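Local atomic coordinates of probable quinone reductase Qor (NADPH:quinone reductase) (Zeta-crystallin homolog protein) (Mycobacterium tuberculosis, PDB entry 4RVS), a protein that probably catalyses the transfer of electrons from NADPH to quinone substrates, as a zeta-crystallin-like member of the medium-chain dehydrogenase/reductase family. Residues Ser122-Gly127 with Ala285-Ala290; Gly156-Gln161 with Glu294-Ala299. All coordinates share one frame; numbering follows the deposited sequence.

Interaction 1 (Ser122-Gly127 with Ala285-Ala290)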
loop_
_atom_site.group_PDB
_atom_site.type_symbol
_atom_site.label_atom_id
_atom_site.label_comp_id
_atom_site.label_asym_id
_atom_site.label_seq_id
_atom_site.Cartn_x
_atom_site.Cartn_y
_atom_site.Cartn_z
ATOM N N SER A 122 -21.356 -0.356 22.166
ATOM C CA SER A 122 -21.813 -0.208 20.785
ATOM C C SER A 122 -20.726 0.298 19.850
ATOM O O SER A 122 -20.817 0.115 18.642
ATOM C CB SER A 122 -22.980 0.782 20.716
ATOM O OG SER A 122 -24.091 0.356 21.481
ATOM N N ALA A 123 -19.717 0.961 20.401
ATOM C CA ALA A 123 -18.796 1.731 19.566
ATOM C C ALA A 123 -17.420 1.117 19.420
ATOM O O ALA A 123 -16.698 1.445 18.473
ATOM C CB ALA A 123 -18.667 3.157 20.076
ATOM N N LEU A 124 -17.034 0.249 20.353
ATOM C CA LEU A 124 -15.629 -0.156 20.416
ATOM C C LEU A 124 -15.132 -0.800 19.123
ATOM O O LEU A 124 -14.147 -0.342 18.535
ATOM C CB LEU A 124 -15.362 -1.072 21.613
ATOM C CG LEU A 124 -13.907 -1.546 21.710
ATOM C CD1 LEU A 124 -12.968 -0.390 22.015
ATOM C CD2 LEU A 124 -13.765 -2.635 22.768
ATOM N N LEU A 125 -15.804 -1.855 18.673
ATOM C CA LEU A 125 -15.318 -2.597 17.511
ATOM C C LEU A 125 -15.303 -1.729 16.253
ATOM O O LEU A 125 -14.284 -1.663 15.556
ATOM C CB LEU A 125 -16.159 -3.848 17.273
ATOM C CG LEU A 125 -15.752 -4.686 16.060
ATOM C CD1 LEU A 125 -14.354 -5.209 16.241
ATOM C CD2 LEU A 125 -16.713 -5.840 15.858
ATOM N N LYS A 126 -16.425 -1.070 15.970
ATOM C CA LYS A 126 -16.515 -0.188 14.803
ATOM C C LYS A 126 -15.493 0.929 14.918
ATOM O O LYS A 126 -14.926 1.368 13.915
ATOM C CB LYS A 126 -17.890 0.464 14.707
ATOM C CG LYS A 126 -19.076 -0.464 14.606
ATOM C CD LYS A 126 -20.318 0.251 15.163
ATOM C CE LYS A 126 -21.411 -0.731 15.561
ATOM N NZ LYS A 126 -22.491 -0.072 16.365
ATOM N N GLY A 127 -15.281 1.398 16.147
ATOM C CA GLY A 127 -14.412 2.534 16.404
ATOM C C GLY A 127 -12.932 2.219 16.259
ATOM O O GLY A 127 -12.184 3.021 15.707
ATOM N N ALA A 285 -8.120 4.654 23.387
ATOM C CA ALA A 285 -8.053 5.949 24.060
ATOM C C ALA A 285 -8.389 7.091 23.101
ATOM O O ALA A 285 -9.096 8.035 23.480
ATOM C CB ALA A 285 -6.686 6.171 24.704
ATOM N N GLU A 286 -7.888 7.016 21.868
ATOM C CA GLU A 286 -8.160 8.079 20.899
ATOM C C GLU A 286 -9.620 8.047 20.476
ATOM O O GLU A 286 -10.243 9.097 20.320
ATOM C CB GLU A 286 -7.211 8.011 19.689
ATOM C CG GLU A 286 -5.757 8.281 20.075
ATOM C CD GLU A 286 -4.862 8.690 18.914
ATOM O OE1 GLU A 286 -5.209 8.417 17.744
ATOM O OE2 GLU A 286 -3.799 9.296 19.185
ATOM N N LEU A 287 -10.166 6.841 20.312
ATOM C CA LEU A 287 -11.595 6.675 20.047
ATOM C C LEU A 287 -12.453 7.313 21.135
ATOM O O LEU A 287 -13.375 8.082 20.842
ATOM C CB LEU A 287 -11.963 5.189 19.938
ATOM C CG LEU A 287 -13.466 4.880 19.873
ATOM C CD1 LEU A 287 -14.093 5.488 18.622
ATOM C CD2 LEU A 287 -13.728 3.381 19.914
ATOM N N PHE A 288 -12.171 6.992 22.394
ATOM C CA PHE A 288 -13.034 7.482 23.472
ATOM C C PHE A 288 -12.796 8.945 23.819
ATOM O O PHE A 288 -13.680 9.602 24.367
ATOM C CB PHE A 288 -12.970 6.558 24.695
ATOM C CG PHE A 288 -13.620 5.221 24.451
ATOM C CD1 PHE A 288 -14.912 5.157 23.948
ATOM C CD2 PHE A 288 -12.922 4.038 24.657
ATOM C CE1 PHE A 288 -15.519 3.928 23.689
ATOM C CE2 PHE A 288 -13.513 2.813 24.394
ATOM C CZ PHE A 288 -14.816 2.757 23.914
ATOM N N ASP A 289 -11.629 9.474 23.464
ATOM C CA ASP A 289 -11.412 10.913 23.598
ATOM C C ASP A 289 -12.350 11.636 22.627
ATOM O O ASP A 289 -13.028 12.610 22.998
ATOM C CB ASP A 289 -9.958 11.273 23.302
ATOM C CG ASP A 289 -9.613 12.685 23.733
ATOM O OD1 ASP A 289 -9.825 13.018 24.923
ATOM O OD2 ASP A 289 -9.141 13.465 22.880
ATOM N N ALA A 290 -12.409 11.138 21.392
ATOM C CA ALA A 290 -13.263 11.731 20.366
ATOM C C ALA A 290 -14.752 11.584 20.690
ATOM O O ALA A 290 -15.526 12.509 20.456
ATOM C CB ALA A 290 -12.953 11.140 18.993
#

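Interaction 2 (Gly156-Gln161 with Glu294-Ala299)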
loop_
_atom_site.group_PDB
_atom_site.type_symbol
_atom_site.label_atom_id
_atom_site.label_comp_id
_atom_site.label_asym_id
_atom_site.label_seq_id
_atom_site.Cartn_x
_atom_site.Cartn_y
_atom_site.Cartn_z
ATOM N N GLY A 156 -18.908 2.893 8.522
ATOM C CA GLY A 156 -18.986 4.018 7.600
ATOM C C GLY A 156 -19.341 5.309 8.319
ATOM O O GLY A 156 -18.772 6.363 8.035
ATOM N N LEU A 157 -20.277 5.226 9.264
ATOM C CA LEU A 157 -20.703 6.407 10.007
ATOM C C LEU A 157 -19.560 6.955 10.840
ATOM O O LEU A 157 -19.342 8.169 10.884
ATOM C CB LEU A 157 -21.900 6.090 10.907
ATOM C CG LEU A 157 -23.240 5.923 10.185
ATOM C CD1 LEU A 157 -24.293 5.393 11.144
ATOM C CD2 LEU A 157 -23.713 7.238 9.577
ATOM N N ILE A 158 -18.821 6.064 11.493
ATOM C CA ILE A 158 -17.711 6.514 12.320
ATOM C C ILE A 158 -16.572 7.024 11.455
ATOM O O ILE A 158 -15.977 8.057 11.769
ATOM C CB ILE A 158 -17.236 5.420 13.303
ATOM C CG1 ILE A 158 -18.371 5.088 14.276
ATOM C CG2 ILE A 158 -16.017 5.900 14.074
ATOM C CD1 ILE A 158 -18.016 4.038 15.341
ATOM N N LEU A 159 -16.273 6.315 10.368
ATOM C CA LEU A 159 -15.243 6.779 9.440
ATOM C C LEU A 159 -15.553 8.191 8.979
ATOM O O LEU A 159 -14.683 9.054 8.963
ATOM C CB LEU A 159 -15.149 5.857 8.224
ATOM C CG LEU A 159 -14.357 4.567 8.426
ATOM C CD1 LEU A 159 -14.496 3.677 7.201
ATOM C CD2 LEU A 159 -12.909 4.874 8.685
ATOM N N THR A 160 -16.809 8.428 8.626
ATOM C CA THR A 160 -17.204 9.737 8.106
ATOM C C THR A 160 -17.056 10.851 9.154
ATOM O O THR A 160 -16.475 11.897 8.871
ATOM C CB THR A 160 -18.639 9.687 7.562
ATOM O OG1 THR A 160 -18.712 8.693 6.528
ATOM C CG2 THR A 160 -19.046 11.032 6.993
ATOM N N GLN A 161 -17.557 10.624 10.365
ATOM C CA GLN A 161 -17.482 11.650 11.403
ATOM C C GLN A 161 -16.052 11.910 11.823
ATOM O O GLN A 161 -15.660 13.059 12.015
ATOM C CB GLN A 161 -18.265 11.237 12.644
ATOM C CG GLN A 161 -19.721 10.936 12.439
ATOM C CD GLN A 161 -20.342 10.456 13.729
ATOM O OE1 GLN A 161 -20.309 11.164 14.735
ATOM N NE2 GLN A 161 -20.873 9.237 13.720
ATOM N N GLU A 294 -17.612 14.509 21.748
ATOM C CA GLU A 294 -18.759 14.541 20.842
ATOM C C GLU A 294 -18.355 14.837 19.392
ATOM O O GLU A 294 -19.155 15.318 18.590
ATOM C CB GLU A 294 -19.830 15.509 21.365
ATOM C CG GLU A 294 -20.094 15.312 22.858
ATOM C CD GLU A 294 -21.119 16.276 23.429
ATOM O OE1 GLU A 294 -21.211 16.367 24.674
ATOM O OE2 GLU A 294 -21.841 16.930 22.645
ATOM N N ALA A 295 -17.103 14.529 19.062
ATOM C CA ALA A 295 -16.644 14.544 17.682
ATOM C C ALA A 295 -17.169 13.299 16.976
ATOM O O ALA A 295 -17.395 13.308 15.768
ATOM C CB ALA A 295 -15.130 14.592 17.626
ATOM N N ILE A 296 -17.350 12.222 17.741
ATOM C CA ILE A 296 -17.979 11.009 17.238
ATOM C C ILE A 296 -19.196 10.702 18.115
ATOM O O ILE A 296 -19.093 10.731 19.340
ATOM C CB ILE A 296 -17.007 9.811 17.293
ATOM C CG1 ILE A 296 -15.810 10.050 16.375
ATOM C CG2 ILE A 296 -17.710 8.511 16.907
ATOM C CD1 ILE A 296 -14.704 9.044 16.578
ATOM N N THR A 297 -20.339 10.436 17.490
ATOM C CA THR A 297 -21.544 10.035 18.216
ATOM C C THR A 297 -22.008 8.686 17.684
ATOM O O THR A 297 -21.904 8.413 16.485
ATOM C CB THR A 297 -22.678 11.073 18.065
ATOM O OG1 THR A 297 -23.073 11.166 16.693
ATOM C CG2 THR A 297 -22.219 12.432 18.526
ATOM N N VAL A 298 -22.499 7.828 18.572
ATOM C CA VAL A 298 -22.999 6.526 18.149
ATOM C C VAL A 298 -24.410 6.365 18.683
ATOM O O VAL A 298 -24.616 6.302 19.893
ATOM C CB VAL A 298 -22.115 5.371 18.654
ATOM C CG1 VAL A 298 -22.732 4.036 18.283
ATOM C CG2 VAL A 298 -20.718 5.471 18.064
ATOM N N ALA A 299 -25.379 6.310 17.778
ATOM C CA ALA A 299 -26.783 6.217 18.166
ATOM C C ALA A 299 -27.129 4.831 18.691
ATOM O O ALA A 299 -26.831 3.827 18.043
ATOM C CB ALA A 299 -27.681 6.564 16.978
HETATM O O HOH W 1 -17.287 14.739 13.277
HETATM O O HOH W 2 -20.332 13.734 14.795
#

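Interaction 1 (Ser122-Gly127 with Ala285-Ala290)
The ring of Phe288 meets two leucines: CD2 of Leu287 stands 4.1 Å above one face of the ring, displaced toward its rim, while Leu124 CD1 arrives obliquely, 4.0 Å from Phe288 CE2, its side chain crossing that of Phe288 at about a right angle. This is apolar helix-to-helix packing in a medium-chain dehydrogenase/reductase, joining helix 117-137 to helix 277-292; the short segment axes pass 10.3 Å apart with their directions 125° apart. Val89 of strand 87-90 touches both Leu124 and Phe288, so the ring and the leucine share a neighbour from the GroES-like region. Across the two segments the nearest CA atoms are Gly127 CA and Leu287 CA, 6.2 Å apart. Leu287 points toward helix 117-137, and with chi1 at 171° its CG lies across from the backbone N, which brings both methyls, CD1 and CD2, to 3.7 Å from Gly127 CA. Trp162 of helix 154-165 also touches Leu287, tying a third helix to the pair. No hydrogen bond links the two segments, and the turn that meets Leu287 is closed by the backbone bond from Gly127 N to Ala123 O. That same carbonyl oxygen, Ala123 O, lies 3.8 Å from Leu287 CD2.

Interaction 2 (Gly156-Gln161 with Glu294-Ala299)
Gln161 uses both ends of its amide to hold the extended backbone at Thr297, pairing with it through two hydrogen bonds and so joining helix 154-165 of the Rossmann-type nucleotide-binding domain to the connection that follows helix 277-292. Thr297 N donates to Gln161 OE1 at 2.8 Å, nearly straight at 163°, though it lies tilted from the plane of that carbonyl. In return Gln161 NE2 donates to Thr297 O at 3.1 Å, and here the oxygen lies in the plane of the glutamine amide. The two bonds together fix the rotation of this amide; the extended chain (chi2 176°) carries it out to Thr297, and chi3 of 58° sets the turn of its plane. OE1 accepts further from a water, with a weak bond from Thr297 OG1 besides, while NE2 has a weak second acceptor in Leu157 O. Ala295 O is satisfied by two waters, one of which also donates to Gln161 O and the other to OE1. Beside this polar patch, Ile158 CD1 lies against Val298 CG2 (4.1 Å), and Ile158 CG2 meets Ile296 CG2. Toward the N-terminal end of the helix, Gly156 O accepts from Thr160 N and, from the opposite face of its plane, from Thr160 OG1 at 2.8 Å.

How the interactions relate
Interactions 1 and 2 adjoin, with centres 9 Å apart and segments that alternate along the chain. Residues 285-290 lead into 294-299, and Ala290 O probably accepts from Ala295 N at 2.9 Å. The other two segments also meet, with Lys126 CB 3.6 Å from Ile158 CD1, while Ala123 CB packs 3.7 Å from Val298 CG2. Both contacts lie near the cofactor site: Val155, which binds NADPH in another structure of this protein, has its side chain about 7 Å from Gly127 of interaction 1 and about 6 Å from the side chain of Ile158 in interaction 2. NADPH is absent from this chain.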